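Local atomic coordinates of metal-independent carbonic anhydrase (Nostoc sp. PCC 7120 = FACHB-418, PDB entry 7C5W), a protein that catalyses the hydration of carbon dioxide to bicarbonate without a metal cofactor, working as a homotetramer built as a dimer of dimers. Residues 31-36 with 133-138; 86-91 with 103-108; 158-161 with 165-168. All blocks are in the same frame, centred on the assembly; numbering follows the deposited sequence.

Contact 1 of 3, residues 31-36 with 133-138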
loop_
_atom_site.group_PDB
_atom_site.type_symbol
_atom_site.label_atom_id
_atom_site.label_comp_id
_atom_site.label_asym_id
_atom_site.label_seq_id
_atom_site.Cartn_x
_atom_site.Cartn_y
_atom_site.Cartn_z
ATOM N N ALA A 31 12.432 9.401 -13.324
ATOM C CA ALA A 31 12.491 10.872 -13.179
ATOM C C ALA A 31 13.115 11.237 -11.823
ATOM O O ALA A 31 14.077 12.021 -11.827
ATOM C CB ALA A 31 11.117 11.475 -13.341
ATOM N N ALA A 32 12.607 10.683 -10.717
ATOM C CA ALA A 32 13.103 10.957 -9.347
ATOM C C ALA A 32 14.578 10.535 -9.213
ATOM O O ALA A 32 15.337 11.283 -8.581
ATOM C CB ALA A 32 12.222 10.286 -8.324
ATOM N N GLN A 33 14.978 9.395 -9.788
ATOM C CA GLN A 33 16.399 8.955 -9.833
ATOM C C GLN A 33 17.233 10.067 -10.483
ATOM O O GLN A 33 18.242 10.468 -9.878
ATOM C CB GLN A 33 16.578 7.640 -10.601
ATOM C CG GLN A 33 16.049 6.400 -9.884
ATOM C CD GLN A 33 16.510 5.135 -10.569
ATOM O OE1 GLN A 33 16.385 4.985 -11.786
ATOM N NE2 GLN A 33 17.097 4.226 -9.805
ATOM N N LYS A 34 16.825 10.544 -11.668
ATOM C CA LYS A 34 17.568 11.555 -12.481
ATOM C C LYS A 34 17.634 12.888 -11.722
ATOM O O LYS A 34 18.688 13.544 -11.774
ATOM C CB LYS A 34 16.933 11.746 -13.865
ATOM N N ALA A 35 16.567 13.250 -11.013
ATOM C CA ALA A 35 16.449 14.513 -10.243
ATOM C C ALA A 35 17.457 14.519 -9.090
ATOM O O ALA A 35 17.955 15.604 -8.753
ATOM C CB ALA A 35 15.035 14.710 -9.742
ATOM N N TRP A 36 17.743 13.356 -8.501
ATOM C CA TRP A 36 18.740 13.243 -7.406
ATOM C C TRP A 36 20.143 13.486 -7.977
ATOM O O TRP A 36 20.917 14.258 -7.362
ATOM C CB TRP A 36 18.662 11.881 -6.723
ATOM C CG TRP A 36 19.649 11.747 -5.609
ATOM C CD1 TRP A 36 19.420 12.022 -4.295
ATOM C CD2 TRP A 36 21.020 11.314 -5.695
ATOM N NE1 TRP A 36 20.543 11.776 -3.559
ATOM C CE2 TRP A 36 21.541 11.338 -4.385
ATOM C CE3 TRP A 36 21.857 10.899 -6.736
ATOM C CZ2 TRP A 36 22.857 10.983 -4.095
ATOM C CZ3 TRP A 36 23.153 10.537 -6.451
ATOM C CH2 TRP A 36 23.643 10.571 -5.144
ATOM N N ALA A 133 8.145 2.716 -4.172
ATOM C CA ALA A 133 8.921 2.076 -5.252
ATOM C C ALA A 133 10.389 2.013 -4.817
ATOM O O ALA A 133 10.928 3.047 -4.379
ATOM C CB ALA A 133 8.732 2.843 -6.538
ATOM N N THR A 134 10.984 0.824 -4.884
ATOM C CA THR A 134 12.402 0.570 -4.541
ATOM C C THR A 134 13.161 0.333 -5.847
ATOM O O THR A 134 12.603 -0.332 -6.728
ATOM C CB THR A 134 12.496 -0.584 -3.540
ATOM O OG1 THR A 134 11.555 -0.317 -2.505
ATOM C CG2 THR A 134 13.868 -0.745 -2.929
ATOM N N THR A 135 14.356 0.911 -5.983
ATOM C CA THR A 135 15.301 0.642 -7.100
ATOM C C THR A 135 16.599 0.107 -6.497
ATOM O O THR A 135 16.947 0.536 -5.386
ATOM C CB THR A 135 15.567 1.886 -7.957
ATOM O OG1 THR A 135 16.369 2.820 -7.223
ATOM C CG2 THR A 135 14.289 2.544 -8.428
ATOM N N MET A 136 17.243 -0.841 -7.177
ATOM C CA MET A 136 18.596 -1.333 -6.827
ATOM C C MET A 136 19.402 -1.411 -8.117
ATOM O O MET A 136 18.830 -1.806 -9.157
ATOM C CB MET A 136 18.571 -2.708 -6.151
ATOM C CG MET A 136 19.953 -3.237 -5.835
ATOM S SD MET A 136 19.941 -4.761 -4.842
ATOM C CE MET A 136 19.655 -4.075 -3.214
ATOM N N GLY A 137 20.672 -1.027 -8.040
ATOM C CA GLY A 137 21.604 -1.095 -9.175
ATOM C C GLY A 137 22.860 -0.289 -8.921
ATOM O O GLY A 137 23.195 -0.033 -7.747
ATOM N N ASN A 138 23.527 0.109 -10.001
ATOM C CA ASN A 138 24.735 0.961 -9.955
ATOM C C ASN A 138 24.335 2.408 -10.227
ATOM O O ASN A 138 23.346 2.645 -10.945
ATOM C CB ASN A 138 25.813 0.465 -10.918
ATOM C CG ASN A 138 26.407 -0.853 -10.471
ATOM O OD1 ASN A 138 26.722 -1.037 -9.289
ATOM N ND2 ASN A 138 26.545 -1.776 -11.408
#

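Contact 2 of 3, residues 86-91 with 103-108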
loop_
_atom_site.group_PDB
_atom_site.type_symbol
_atom_site.label_atom_id
_atom_site.label_comp_id
_atom_site.label_asym_id
_atom_site.label_seq_id
_atom_site.Cartn_x
_atom_site.Cartn_y
_atom_site.Cartn_z
ATOM N N THR A 86 27.137 6.278 10.991
ATOM C CA THR A 86 26.843 5.480 9.776
ATOM C C THR A 86 25.464 5.857 9.220
ATOM O O THR A 86 25.342 6.034 7.997
ATOM C CB THR A 86 26.906 3.982 10.090
ATOM O OG1 THR A 86 28.232 3.671 10.524
ATOM C CG2 THR A 86 26.521 3.130 8.901
ATOM N N PHE A 87 24.469 5.989 10.096
ATOM C CA PHE A 87 23.045 6.151 9.714
ATOM C C PHE A 87 22.621 7.609 9.909
ATOM O O PHE A 87 22.594 8.076 11.044
ATOM C CB PHE A 87 22.205 5.140 10.492
ATOM C CG PHE A 87 22.672 3.720 10.300
ATOM C CD1 PHE A 87 22.537 3.095 9.068
ATOM C CD2 PHE A 87 23.279 3.022 11.338
ATOM C CE1 PHE A 87 22.989 1.798 8.871
ATOM C CE2 PHE A 87 23.725 1.722 11.140
ATOM C CZ PHE A 87 23.574 1.111 9.908
ATOM N N ARG A 88 22.297 8.292 8.809
ATOM C CA ARG A 88 21.887 9.718 8.800
ATOM C C ARG A 88 20.357 9.779 8.796
ATOM O O ARG A 88 19.762 10.073 7.740
ATOM C CB ARG A 88 22.533 10.455 7.620
ATOM C CG ARG A 88 24.058 10.399 7.610
ATOM C CD ARG A 88 24.717 10.748 8.944
ATOM N NE ARG A 88 26.151 10.452 8.954
ATOM C CZ ARG A 88 27.102 11.274 8.516
ATOM N NH1 ARG A 88 26.792 12.464 8.033
ATOM N NH2 ARG A 88 28.365 10.895 8.562
ATOM N N THR A 89 19.758 9.558 9.965
ATOM C CA THR A 89 18.285 9.514 10.180
ATOM C C THR A 89 17.695 10.930 10.345
ATOM O O THR A 89 16.454 11.067 10.286
ATOM C CB THR A 89 17.984 8.575 11.352
ATOM O OG1 THR A 89 18.733 8.986 12.499
ATOM C CG2 THR A 89 18.361 7.148 11.037
ATOM N N THR A 90 18.536 11.955 10.490
ATOM C CA THR A 90 18.115 13.375 10.657
ATOM C C THR A 90 18.579 14.206 9.456
ATOM O O THR A 90 19.608 13.856 8.847
ATOM C CB THR A 90 18.651 13.991 11.956
ATOM O OG1 THR A 90 20.042 14.258 11.770
ATOM C CG2 THR A 90 18.447 13.105 13.171
ATOM N N ARG A 91 17.812 15.250 9.133
ATOM C CA ARG A 91 18.122 16.286 8.120
ATOM C C ARG A 91 19.581 16.745 8.267
ATOM O O ARG A 91 20.301 16.797 7.247
ATOM C CB ARG A 91 17.133 17.440 8.305
ATOM C CG ARG A 91 17.224 18.533 7.253
ATOM C CD ARG A 91 16.198 19.622 7.515
ATOM N NE ARG A 91 16.289 20.702 6.541
ATOM C CZ ARG A 91 17.234 21.641 6.532
ATOM N NH1 ARG A 91 18.197 21.632 7.441
ATOM N NH2 ARG A 91 17.217 22.583 5.603
ATOM N N LYS A 103 30.158 20.448 13.280
ATOM C CA LYS A 103 31.046 19.952 14.368
ATOM C C LYS A 103 30.501 18.620 14.905
ATOM O O LYS A 103 31.311 17.811 15.409
ATOM C CB LYS A 103 31.172 21.011 15.473
ATOM N N ALA A 104 29.188 18.388 14.789
ATOM C CA ALA A 104 28.499 17.164 15.277
ATOM C C ALA A 104 28.782 15.974 14.346
ATOM O O ALA A 104 28.544 14.821 14.771
ATOM C CB ALA A 104 27.019 17.416 15.405
ATOM N N PHE A 105 29.262 16.237 13.127
ATOM C CA PHE A 105 29.725 15.201 12.162
ATOM C C PHE A 105 31.145 15.551 11.723
ATOM O O PHE A 105 31.376 15.977 10.592
ATOM C CB PHE A 105 28.729 15.067 11.009
ATOM C CG PHE A 105 27.320 14.741 11.441
ATOM C CD1 PHE A 105 26.944 13.448 11.754
ATOM C CD2 PHE A 105 26.359 15.724 11.555
ATOM C CE1 PHE A 105 25.653 13.143 12.160
ATOM C CE2 PHE A 105 25.067 15.419 11.956
ATOM C CZ PHE A 105 24.711 14.128 12.259
ATOM N N PRO A 106 32.135 15.373 12.627
ATOM C CA PRO A 106 33.469 15.940 12.443
ATOM C C PRO A 106 34.234 15.325 11.264
ATOM O O PRO A 106 35.127 15.978 10.772
ATOM C CB PRO A 106 34.234 15.608 13.734
ATOM C CG PRO A 106 33.197 15.063 14.704
ATOM C CD PRO A 106 32.012 14.610 13.876
ATOM N N GLU A 107 33.876 14.096 10.868
ATOM C CA GLU A 107 34.609 13.303 9.843
ATOM C C GLU A 107 34.099 13.662 8.439
ATOM O O GLU A 107 34.632 13.098 7.467
ATOM C CB GLU A 107 34.470 11.804 10.136
ATOM N N ASP A 108 33.131 14.583 8.339
ATOM C CA ASP A 108 32.430 14.938 7.072
ATOM C C ASP A 108 33.067 16.186 6.440
ATOM O O ASP A 108 32.797 17.311 6.920
ATOM C CB ASP A 108 30.929 15.165 7.300
ATOM C CG ASP A 108 30.134 13.924 7.694
ATOM O OD1 ASP A 108 30.695 12.807 7.656
ATOM O OD2 ASP A 108 28.955 14.089 8.048
#

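Contact 3 of 3, residues 158-161 with 165-168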
loop_
_atom_site.group_PDB
_atom_site.type_symbol
_atom_site.label_atom_id
_atom_site.label_comp_id
_atom_site.label_asym_id
_atom_site.label_seq_id
_atom_site.Cartn_x
_atom_site.Cartn_y
_atom_site.Cartn_z
ATOM N N LEU A 158 8.648 7.337 -1.657
ATOM C CA LEU A 158 7.230 7.454 -1.227
ATOM C C LEU A 158 6.587 8.653 -1.942
ATOM O O LEU A 158 7.205 9.734 -1.984
ATOM C CB LEU A 158 7.194 7.609 0.294
ATOM C CG LEU A 158 5.817 7.833 0.909
ATOM C CD1 LEU A 158 4.936 6.621 0.710
ATOM C CD2 LEU A 158 5.935 8.138 2.394
ATOM N N LYS A 159 5.408 8.452 -2.526
ATOM C CA LYS A 159 4.601 9.519 -3.177
ATOM C C LYS A 159 3.764 10.193 -2.087
ATOM O O LYS A 159 2.865 9.517 -1.528
ATOM C CB LYS A 159 3.737 8.907 -4.283
ATOM C CG LYS A 159 2.929 9.892 -5.113
ATOM C CD LYS A 159 2.379 9.233 -6.351
ATOM C CE LYS A 159 2.055 10.195 -7.469
ATOM N NZ LYS A 159 2.012 9.509 -8.783
ATOM N N ASP A 160 4.094 11.443 -1.745
ATOM C CA ASP A 160 3.451 12.191 -0.630
ATOM C C ASP A 160 2.036 12.616 -1.048
ATOM O O ASP A 160 1.664 12.392 -2.226
ATOM C CB ASP A 160 4.287 13.396 -0.185
ATOM C CG ASP A 160 4.541 14.432 -1.267
ATOM O OD1 ASP A 160 3.753 14.485 -2.249
ATOM O OD2 ASP A 160 5.539 15.170 -1.127
ATOM N N ASP A 161 1.288 13.189 -0.098
ATOM C CA ASP A 161 -0.122 13.637 -0.258
ATOM C C ASP A 161 -0.215 14.611 -1.442
ATOM O O ASP A 161 -1.334 14.791 -1.943
ATOM C CB ASP A 161 -0.662 14.253 1.042
ATOM C CG ASP A 161 -0.940 13.274 2.184
ATOM O OD1 ASP A 161 -1.063 12.061 1.917
ATOM O OD2 ASP A 161 -1.058 13.735 3.351
ATOM N N LEU A 165 7.542 12.355 -5.317
ATOM C CA LEU A 165 8.343 11.208 -4.813
ATOM C C LEU A 165 9.412 11.710 -3.834
ATOM O O LEU A 165 10.227 12.561 -4.229
ATOM C CB LEU A 165 8.977 10.498 -6.012
ATOM C CG LEU A 165 8.130 9.396 -6.628
ATOM C CD1 LEU A 165 6.855 9.975 -7.233
ATOM C CD2 LEU A 165 8.928 8.631 -7.667
ATOM N N ARG A 166 9.414 11.174 -2.616
ATOM C CA ARG A 166 10.386 11.512 -1.549
ATOM C C ARG A 166 11.175 10.259 -1.176
ATOM O O ARG A 166 10.545 9.185 -0.987
ATOM C CB ARG A 166 9.661 12.068 -0.324
ATOM C CG ARG A 166 8.486 12.968 -0.673
ATOM C CD ARG A 166 8.926 14.336 -1.145
ATOM N NE ARG A 166 9.398 15.120 -0.014
ATOM C CZ ARG A 166 8.617 15.826 0.791
ATOM N NH1 ARG A 166 7.311 15.857 0.584
ATOM N NH2 ARG A 166 9.141 16.489 1.806
ATOM N N ILE A 167 12.498 10.401 -1.057
ATOM C CA ILE A 167 13.421 9.339 -0.569
ATOM C C ILE A 167 13.195 9.136 0.933
ATOM O O ILE A 167 13.398 10.087 1.716
ATOM C CB ILE A 167 14.882 9.707 -0.888
ATOM C CG1 ILE A 167 15.120 9.793 -2.400
ATOM C CG2 ILE A 167 15.840 8.747 -0.211
ATOM C CD1 ILE A 167 16.333 10.616 -2.779
ATOM N N ILE A 168 12.789 7.924 1.305
ATOM C CA ILE A 168 12.634 7.469 2.716
ATOM C C ILE A 168 13.684 6.394 3.008
ATOM O O ILE A 168 13.885 6.073 4.199
ATOM C CB ILE A 168 11.201 6.957 2.952
ATOM C CG1 ILE A 168 10.853 5.792 2.017
ATOM C CG2 ILE A 168 10.217 8.110 2.825
ATOM C CD1 ILE A 168 9.587 5.042 2.395
#

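Contact 1 of 3, residues 31-36 with 133-138
A slender, buried polar contact joins helix 26-50 to strand 132-143: Gln33 points from the helix to Thr135, whose side chain points to the helix. The two side chains come from opposite directions, and the amide nitrogen does the touching. Gln33 NE2 lies 3.0 Å from Thr135 OG1, but the N-H points well off the oxygen, at 122°, and the hydrogen bond is weak. The same NE2 also rests against the methyl, 3.6 Å from Thr135 CG2. Past CG the glutamine chain is extended (chi2 -169°), which brings its amide to the strand. This is the helix-on-sheet layer of the alpha+beta fold, where the long helix covers one face of a mixed sheet. The amide's stronger partner sits one strand over, for Gln33 OE1 is hydrogen-bonded to Asn123 ND2 on strand 116-128. Replacing Gln33 by alanine would remove the amide, and the Asn123 side chain is likely to lose its acceptor while a gap opens beside Thr135. Trp155 and Ile121, from the strands flanking Thr135, pack against the Gln33 side chain, while Val29, one helical turn earlier, touches Thr135 itself.

Contact 2 of 3, residues 86-91 with 103-108
The guanidinium of Arg88 has the Phe105 ring over one face and the Asp108 carboxylate at its edge. Phe105 CD1 stands 3.8 Å above the guanidinium plane, over its centre; the two planes are only 17° apart, and the two side chains run past each other in opposite directions. Nearer the backbone of the arginine, Arg88 CD comes within 4.1 Å of Phe105 CE1. Both partners belong to one type I beta turn, Phe105 to Asp108, closed by a backbone bond of 3.2 Å from Asp108 N to Phe105 O. The turn therefore presents a ring and a carboxylate to the same arginine, tying together the loops before and after helix 91-99; Thr90 is the N-cap of that helix.

The salt bridge is end-on and bidentate, with guanidinium and carboxylate nearly coplanar. Arg88 NH1 holds Asp108 OD2 at 2.7 Å, meeting it on the syn side but somewhat out of both planes. A bend at chi2 (-48°) swings the arginine's end toward the turn although its CB does not point there. Its nitrogens have further work: NE bonds to Arg85 O, and NH1 also to Gly93 O. The nearest side-chain atoms of Arg88 and Tyr97, a hydrogencarbonate-binding residue, are about 4 Å apart, which places the bridge beside that site. The other arm of the bridge is the straighter one: Arg88 NH2 gives its N-H to the syn lone pair of Asp108 OD1 at 3.1 Å and 176°, in the guanidinium plane.

Contact 3 of 3, residues 158-161 with 165-168
Leu158 and Arg166 form the hydrogen-bonded pair near the end of an antiparallel beta hairpin, in which strand 148-159 turns back into strand 165-173. Two main-chain bonds hold them together: Leu158 N to Arg166 O at 2.7 Å, and Arg166 N to Leu158 O, also 2.7 Å. Leu158 O receives a CA-H...O contact as well, from Leu165 CA at 3.4 Å. One residue nearer the turn, Lys159 and Leu165 make the non-hydrogen-bonded pair, and their CA atoms close to 4.4 Å.

Apolar contacts lie on both faces of the hairpin. On the face of Leu158, its CB packs against Ile168 CG2 at 4.0 Å, and Phe127 of the second subunit packs on both residues. On the other face Lys159 CB lies 4.4 Å from Leu165 CD1, while the rest of the lysine runs on to a salt bridge between NZ and Glu28.

The salt bridge across the hairpin runs from the turn residue Asp160 to Arg166 on the strand. CG of Asp160 sits between its backbone N and carbonyl carbon (chi1 60°), which directs the carboxylate toward the returning strand. OD1 accepts bonds from the N of His162, an Asx turn, and from the N of Lys164, leaving OD2 to the arginine. Arg166, bent at both chi2 and chi3, folds back so that the edge of its guanidinium meets Asp160, and its NE is taken by Tyr67 O. A single nitrogen makes the bridge, with the carboxylate and guanidinium planes 80° apart: Arg166 NH1 reaches the anti lone pair of Asp160 OD2 at 2.6 Å, with that oxygen close to the guanidinium plane.

Overall arrangement
Contacts 1 and 3 are neighbours, centres 12 Å apart, and share one layer: helix 26-50 lies over a sheet in which strands 132-143, 148-159 and 165-173 run side by side. They touch directly, Ala32 CB against Leu165 CD2 and Trp36 CD1 against Ile167 CD1, both at 3.7 Å. Contact 2 stands apart, 23 Å from contact 1 and 22 Å from contact 3, centre to centre, in the loops around helix 91-99. In sequence it falls between the two halves of contact 1, and the hairpin of contact 3 follows last. The helix-covered part of the sheet thus lies well away from the region beside the hydrogencarbonate site, yet all three contacts reach the second subunit.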